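Local coordinates for cytosolic malate dehydrogenase (Trichomonas vaginalis, PDB 4UUO), which probably catalyses the NAD-dependent interconversion of malate and oxaloacetate in the cytosol, at residues A[149-155]-A[250-254]; A[160-165]-A[220-224]. All blocks are in the same frame, centred on the assembly; numbering follows the deposited sequence.

Contact 1: A[149-155]-A[250-254]; sequences NWCAMTR and CVKDW
R155 and D253 form the polar half of this contact, a salt bridge in which both terminal guanidinium nitrogens converge on one carboxylate oxygen. NH2 of R155 reaches OD2 of D253 at 2.8 Å with an N-H...O angle of 151°, and NH1 of R155 reaches the same OD2 at 3.1 Å with a more bent 137°. NH2 comes in on the syn side of OD2 and NH1 on the anti side, both from one face of the carboxylate, yet OD2 lies close to the guanidinium plane; the two flat groups are tilted modestly against each other. The chain of R155 leaves with CG anti to the backbone N (chi1 -176°) and then bends at chi2, which carries it past C250, where the CB atoms of R155 and C250 are 3.9 Å apart. The remaining guanidinium nitrogen, NE, is held by N159.

The aromatic half centres on W254. CB of C151 sits over one face of its six-membered ring, 3.9 Å from the centroid, a CH-pi contact; SG of C151 stands above the same ring at 4.9 Å, a longer sulfur-aromatic approach. SG of C151 also lies 4.2 Å from SG of C250, a van der Waals pairing and not a disulfide. Obliquely to the ring, the backbone O of N149 comes to 3.4 Å from CH2 of W254, while K123 adds a cation-pi contact to the indole.

Strand 150-152, the outermost parallel strand of the Rossmann sheet, is thereby joined to helix 240-256 through the W254 indole packed against C151, and the start of helix 155-169 by an ion pair. With V264 touching both R155 and D253, the opposed charges probably compensate each other in a largely buried setting.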
loop_
_atom_site.group_PDB
_atom_site.type_symbol
_atom_site.label_atom_id
_atom_site.label_comp_id
_atom_site.label_asym_id
_atom_site.label_seq_id
_atom_site.Cartn_x
_atom_site.Cartn_y
_atom_site.Cartn_z
ATOM N N ASN A 149 -0.197 8.145 26.408
ATOM C CA ASN A 149 -0.617 8.672 25.114
ATOM C C ASN A 149 0.475 8.535 24.064
ATOM O O ASN A 149 0.217 8.644 22.868
ATOM C CB ASN A 149 -1.027 10.143 25.241
ATOM C CG ASN A 149 -2.086 10.366 26.310
ATOM O OD1 ASN A 149 -1.777 10.724 27.450
ATOM N ND2 ASN A 149 -3.344 10.152 25.945
ATOM N N TRP A 150 1.696 8.282 24.519
ATOM C CA TRP A 150 2.863 8.433 23.658
ATOM C C TRP A 150 3.589 7.130 23.353
ATOM O O TRP A 150 3.647 6.217 24.181
ATOM C CB TRP A 150 3.846 9.426 24.291
ATOM C CG TRP A 150 3.223 10.756 24.621
ATOM C CD1 TRP A 150 2.764 11.172 25.841
ATOM C CD2 TRP A 150 2.984 11.838 23.710
ATOM N NE1 TRP A 150 2.258 12.450 25.744
ATOM C CE2 TRP A 150 2.381 12.882 24.449
ATOM C CE3 TRP A 150 3.224 12.029 22.346
ATOM C CZ2 TRP A 150 2.018 14.097 23.865
ATOM C CZ3 TRP A 150 2.859 13.231 21.770
ATOM C CH2 TRP A 150 2.264 14.251 22.530
ATOM N N CYS A 151 4.136 7.066 22.142
ATOM C CA CYS A 151 4.972 5.959 21.704
ATOM C C CYS A 151 5.775 6.364 20.474
ATOM O O CYS A 151 5.259 7.039 19.586
ATOM C CB CYS A 151 4.127 4.721 21.394
ATOM S SG CYS A 151 5.079 3.331 20.741
ATOM N N ALA A 152 7.044 5.970 20.436
ATOM C CA ALA A 152 7.842 6.100 19.219
ATOM C C ALA A 152 7.964 4.717 18.587
ATOM O O ALA A 152 7.913 3.709 19.294
ATOM C CB ALA A 152 9.217 6.699 19.519
ATOM N N MET A 153 8.115 4.653 17.266
ATOM C CA MET A 153 8.085 3.355 16.589
ATOM C C MET A 153 9.440 2.645 16.525
ATOM O O MET A 153 10.425 3.200 16.028
ATOM C CB MET A 153 7.541 3.501 15.168
ATOM C CG MET A 153 7.356 2.167 14.466
ATOM S SD MET A 153 6.916 2.345 12.731
ATOM C CE MET A 153 8.358 3.221 12.113
ATOM N N THR A 154 9.469 1.413 17.032
ATOM C CA THR A 154 10.608 0.514 16.850
ATOM C C THR A 154 10.133 -0.814 16.261
ATOM O O THR A 154 10.864 -1.803 16.237
ATOM C CB THR A 154 11.348 0.238 18.168
ATOM O OG1 THR A 154 10.412 -0.196 19.162
ATOM C CG2 THR A 154 12.075 1.487 18.650
ATOM N N ARG A 155 8.896 -0.824 15.789
ATOM C CA ARG A 155 8.288 -2.038 15.276
ATOM C C ARG A 155 8.903 -2.492 13.946
ATOM O O ARG A 155 8.871 -3.680 13.628
ATOM C CB ARG A 155 6.783 -1.832 15.120
ATOM C CG ARG A 155 6.040 -3.066 14.685
ATOM C CD ARG A 155 6.331 -4.240 15.601
ATOM N NE ARG A 155 5.354 -5.299 15.389
ATOM C CZ ARG A 155 4.184 -5.359 16.014
ATOM N NH1 ARG A 155 3.857 -4.427 16.902
ATOM N NH2 ARG A 155 3.346 -6.352 15.755
ATOM N N CYS A 250 1.958 -1.761 14.959
ATOM C CA CYS A 250 2.341 -1.263 16.276
ATOM C C CYS A 250 1.123 -0.688 16.975
ATOM O O CYS A 250 0.871 -0.971 18.147
ATOM C CB CYS A 250 3.440 -0.202 16.177
ATOM S SG CYS A 250 3.635 0.809 17.683
ATOM N N VAL A 251 0.361 0.111 16.235
ATOM C CA VAL A 251 -0.831 0.746 16.773
ATOM C C VAL A 251 -1.967 -0.270 16.869
ATOM O O VAL A 251 -2.796 -0.204 17.777
ATOM C CB VAL A 251 -1.245 1.954 15.918
ATOM C CG1 VAL A 251 -2.615 2.476 16.332
ATOM C CG2 VAL A 251 -0.189 3.058 16.039
ATOM N N LYS A 252 -1.980 -1.224 15.944
ATOM C CA LYS A 252 -2.938 -2.319 15.984
ATOM C C LYS A 252 -2.894 -3.011 17.344
ATOM O O LYS A 252 -3.900 -3.075 18.057
ATOM C CB LYS A 252 -2.641 -3.320 14.870
ATOM C CG LYS A 252 -3.640 -4.449 14.735
ATOM C CD LYS A 252 -4.853 -4.018 13.936
ATOM C CE LYS A 252 -5.730 -5.209 13.602
ATOM N NZ LYS A 252 -4.952 -6.244 12.867
ATOM N N ASP A 253 -1.714 -3.508 17.703
ATOM C CA ASP A 253 -1.505 -4.144 18.999
ATOM C C ASP A 253 -1.721 -3.155 20.136
ATOM O O ASP A 253 -2.253 -3.511 21.186
ATOM C CB ASP A 253 -0.098 -4.736 19.090
ATOM C CG ASP A 253 0.174 -5.763 18.013
ATOM O OD1 ASP A 253 -0.799 -6.307 17.444
ATOM O OD2 ASP A 253 1.364 -6.032 17.746
ATOM N N TRP A 254 -1.302 -1.911 19.923
ATOM C CA TRP A 254 -1.459 -0.867 20.931
ATOM C C TRP A 254 -2.937 -0.691 21.292
ATOM O O TRP A 254 -3.279 -0.406 22.440
ATOM C CB TRP A 254 -0.861 0.453 20.430
ATOM C CG TRP A 254 -0.596 1.479 21.512
ATOM C CD1 TRP A 254 -0.747 1.314 22.861
ATOM C CD2 TRP A 254 -0.129 2.826 21.325
ATOM N NE1 TRP A 254 -0.405 2.470 23.520
ATOM C CE2 TRP A 254 -0.024 3.412 22.602
ATOM C CE3 TRP A 254 0.211 3.588 20.202
ATOM C CZ2 TRP A 254 0.402 4.729 22.786
ATOM C CZ3 TRP A 254 0.634 4.894 20.386
ATOM C CH2 TRP A 254 0.725 5.451 21.669
#

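Contact 2: A[160-165]-A[220-224]; sequences RMVGAL and FAQMI
This is an apolar helix-helix contact in the C-terminal alpha/beta domain, where helix 155-169 meets helix 213-235 at 131° between their local directions, with axes 10.8 Å apart. The F220 ring is its main wedge. CZ of F220 comes within 3.9 Å of CG of M161, and CE1 of F220 is 4.0 Å from CD2 of L165 and 4.1 Å from CB of A164; all three neighbours approach the ring obliquely. The side chains of M161 and L165 each run across the phenylalanine at about a right angle.

I224, one helical turn after F220, lays its CG1 over one face of that ring, offset toward the rim. With CG1 anti to the carbonyl carbon (chi1 -63°), the arm points at the other helix, and CD1 of I224 ends 3.7 Å from CG of M161 and beside the backbone O of R160. M223 bends at chi2, and its terminal CE lands 4.0 Å from CB of A164.

P191 packs on M161 and I224, V179 on M161 and L165, and Q56 of the second subunit on A164 and M223, placing the interface beside the dimer boundary. Dispersion and hydrophobic burial thus join the helices here, while R160, a predicted substrate-binding residue, has its main charged partner, D157, in its own helix, and a long, weak ion pair reaches D57 of the second subunit.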
loop_
_atom_site.group_PDB
_atom_site.type_symbol
_atom_site.label_atom_id
_atom_site.label_comp_id
_atom_site.label_asym_id
_atom_site.label_seq_id
_atom_site.Cartn_x
_atom_site.Cartn_y
_atom_site.Cartn_z
ATOM N N ARG A 160 11.720 -6.628 11.204
ATOM C CA ARG A 160 12.927 -6.971 10.456
ATOM C C ARG A 160 13.652 -8.148 11.122
ATOM O O ARG A 160 14.295 -8.949 10.445
ATOM C CB ARG A 160 13.856 -5.752 10.334
ATOM C CG ARG A 160 13.440 -4.751 9.256
ATOM C CD ARG A 160 14.127 -3.397 9.425
ATOM N NE ARG A 160 13.922 -2.512 8.279
ATOM C CZ ARG A 160 14.242 -1.222 8.264
ATOM N NH1 ARG A 160 14.774 -0.656 9.337
ATOM N NH2 ARG A 160 14.020 -0.489 7.178
ATOM N N MET A 161 13.533 -8.250 12.444
ATOM C CA MET A 161 14.088 -9.375 13.193
ATOM C C MET A 161 13.257 -10.637 12.998
ATOM O O MET A 161 13.794 -11.708 12.728
ATOM C CB MET A 161 14.180 -9.042 14.684
ATOM C CG MET A 161 15.259 -8.031 15.037
ATOM S SD MET A 161 15.272 -7.622 16.793
ATOM C CE MET A 161 15.581 -9.209 17.531
ATOM N N VAL A 162 11.944 -10.510 13.157
ATOM C CA VAL A 162 11.034 -11.626 12.922
ATOM C C VAL A 162 11.207 -12.181 11.509
ATOM O O VAL A 162 11.393 -13.380 11.323
ATOM C CB VAL A 162 9.569 -11.202 13.137
ATOM C CG1 VAL A 162 8.622 -12.228 12.549
ATOM C CG2 VAL A 162 9.295 -10.986 14.614
ATOM N N GLY A 163 11.164 -11.295 10.520
ATOM C CA GLY A 163 11.352 -11.680 9.133
ATOM C C GLY A 163 12.678 -12.369 8.855
ATOM O O GLY A 163 12.726 -13.369 8.139
ATOM N N ALA A 164 13.755 -11.837 9.426
ATOM C CA ALA A 164 15.093 -12.382 9.207
ATOM C C ALA A 164 15.275 -13.746 9.878
ATOM O O ALA A 164 15.918 -14.638 9.318
ATOM C CB ALA A 164 16.150 -11.405 9.703
ATOM N N LEU A 165 14.713 -13.899 11.076
ATOM C CA LEU A 165 14.778 -15.163 11.805
ATOM C C LEU A 165 13.850 -16.197 11.182
ATOM O O LEU A 165 14.103 -17.402 11.248
ATOM C CB LEU A 165 14.413 -14.961 13.276
ATOM C CG LEU A 165 15.452 -14.282 14.162
ATOM C CD1 LEU A 165 14.896 -14.100 15.565
ATOM C CD2 LEU A 165 16.734 -15.096 14.184
ATOM N N PHE A 220 24.144 -10.685 12.906
ATOM C CA PHE A 220 22.695 -10.506 12.897
ATOM C C PHE A 220 22.301 -9.125 13.408
ATOM O O PHE A 220 21.513 -8.415 12.776
ATOM C CB PHE A 220 22.013 -11.586 13.740
ATOM C CG PHE A 220 20.546 -11.355 13.946
ATOM C CD1 PHE A 220 19.624 -11.805 13.014
ATOM C CD2 PHE A 220 20.086 -10.688 15.073
ATOM C CE1 PHE A 220 18.272 -11.593 13.196
ATOM C CE2 PHE A 220 18.738 -10.469 15.258
ATOM C CZ PHE A 220 17.827 -10.927 14.320
ATOM N N ALA A 221 22.847 -8.765 14.567
ATOM C CA ALA A 221 22.585 -7.472 15.183
ATOM C C ALA A 221 22.957 -6.331 14.244
ATOM O O ALA A 221 22.229 -5.341 14.133
ATOM C CB ALA A 221 23.351 -7.353 16.490
ATOM N N GLN A 222 24.092 -6.484 13.566
ATOM C CA GLN A 222 24.625 -5.439 12.703
ATOM C C GLN A 222 23.810 -5.319 11.420
ATOM O O GLN A 222 23.747 -4.251 10.803
ATOM C CB GLN A 222 26.094 -5.713 12.376
ATOM C CG GLN A 222 26.878 -4.469 12.005
ATOM C CD GLN A 222 26.791 -3.391 13.074
ATOM O OE1 GLN A 222 26.811 -3.682 14.273
ATOM N NE2 GLN A 222 26.684 -2.136 12.643
ATOM N N MET A 223 23.186 -6.421 11.024
ATOM C CA MET A 223 22.308 -6.420 9.865
ATOM C C MET A 223 21.019 -5.667 10.177
ATOM O O MET A 223 20.492 -4.940 9.332
ATOM C CB MET A 223 22.007 -7.852 9.421
ATOM C CG MET A 223 20.873 -7.975 8.418
ATOM S SD MET A 223 19.313 -8.392 9.211
ATOM C CE MET A 223 18.265 -8.619 7.774
ATOM N N ILE A 224 20.517 -5.852 11.395
ATOM C CA ILE A 224 19.317 -5.161 11.843
ATOM C C ILE A 224 19.569 -3.665 11.870
ATOM O O ILE A 224 18.791 -2.878 11.332
ATOM C CB ILE A 224 18.882 -5.632 13.240
ATOM C CG1 ILE A 224 18.524 -7.119 13.203
ATOM C CG2 ILE A 224 17.712 -4.801 13.743
ATOM C CD1 ILE A 224 17.462 -7.460 12.179
#

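The two contacts share a pair of chain connections: strand 150-152 of contact 1 runs on into helix 155-169 of contact 2, and helix 213-235 of contact 2 is followed by helix 240-256 of contact 1, so contact 2 is nested within the loop that contact 1 closes. Their centres are 19 Å apart and their nearest atoms about 5 Å, without touching. Both lie near predicted site residues. The side chains of R155 and R160 are about 9 Å apart, and that of R160 is about 9 Å from H185, the predicted proton acceptor. In contact 1, the side chain of C250 lies about 8 Å from that of V127, predicted to bind NAD.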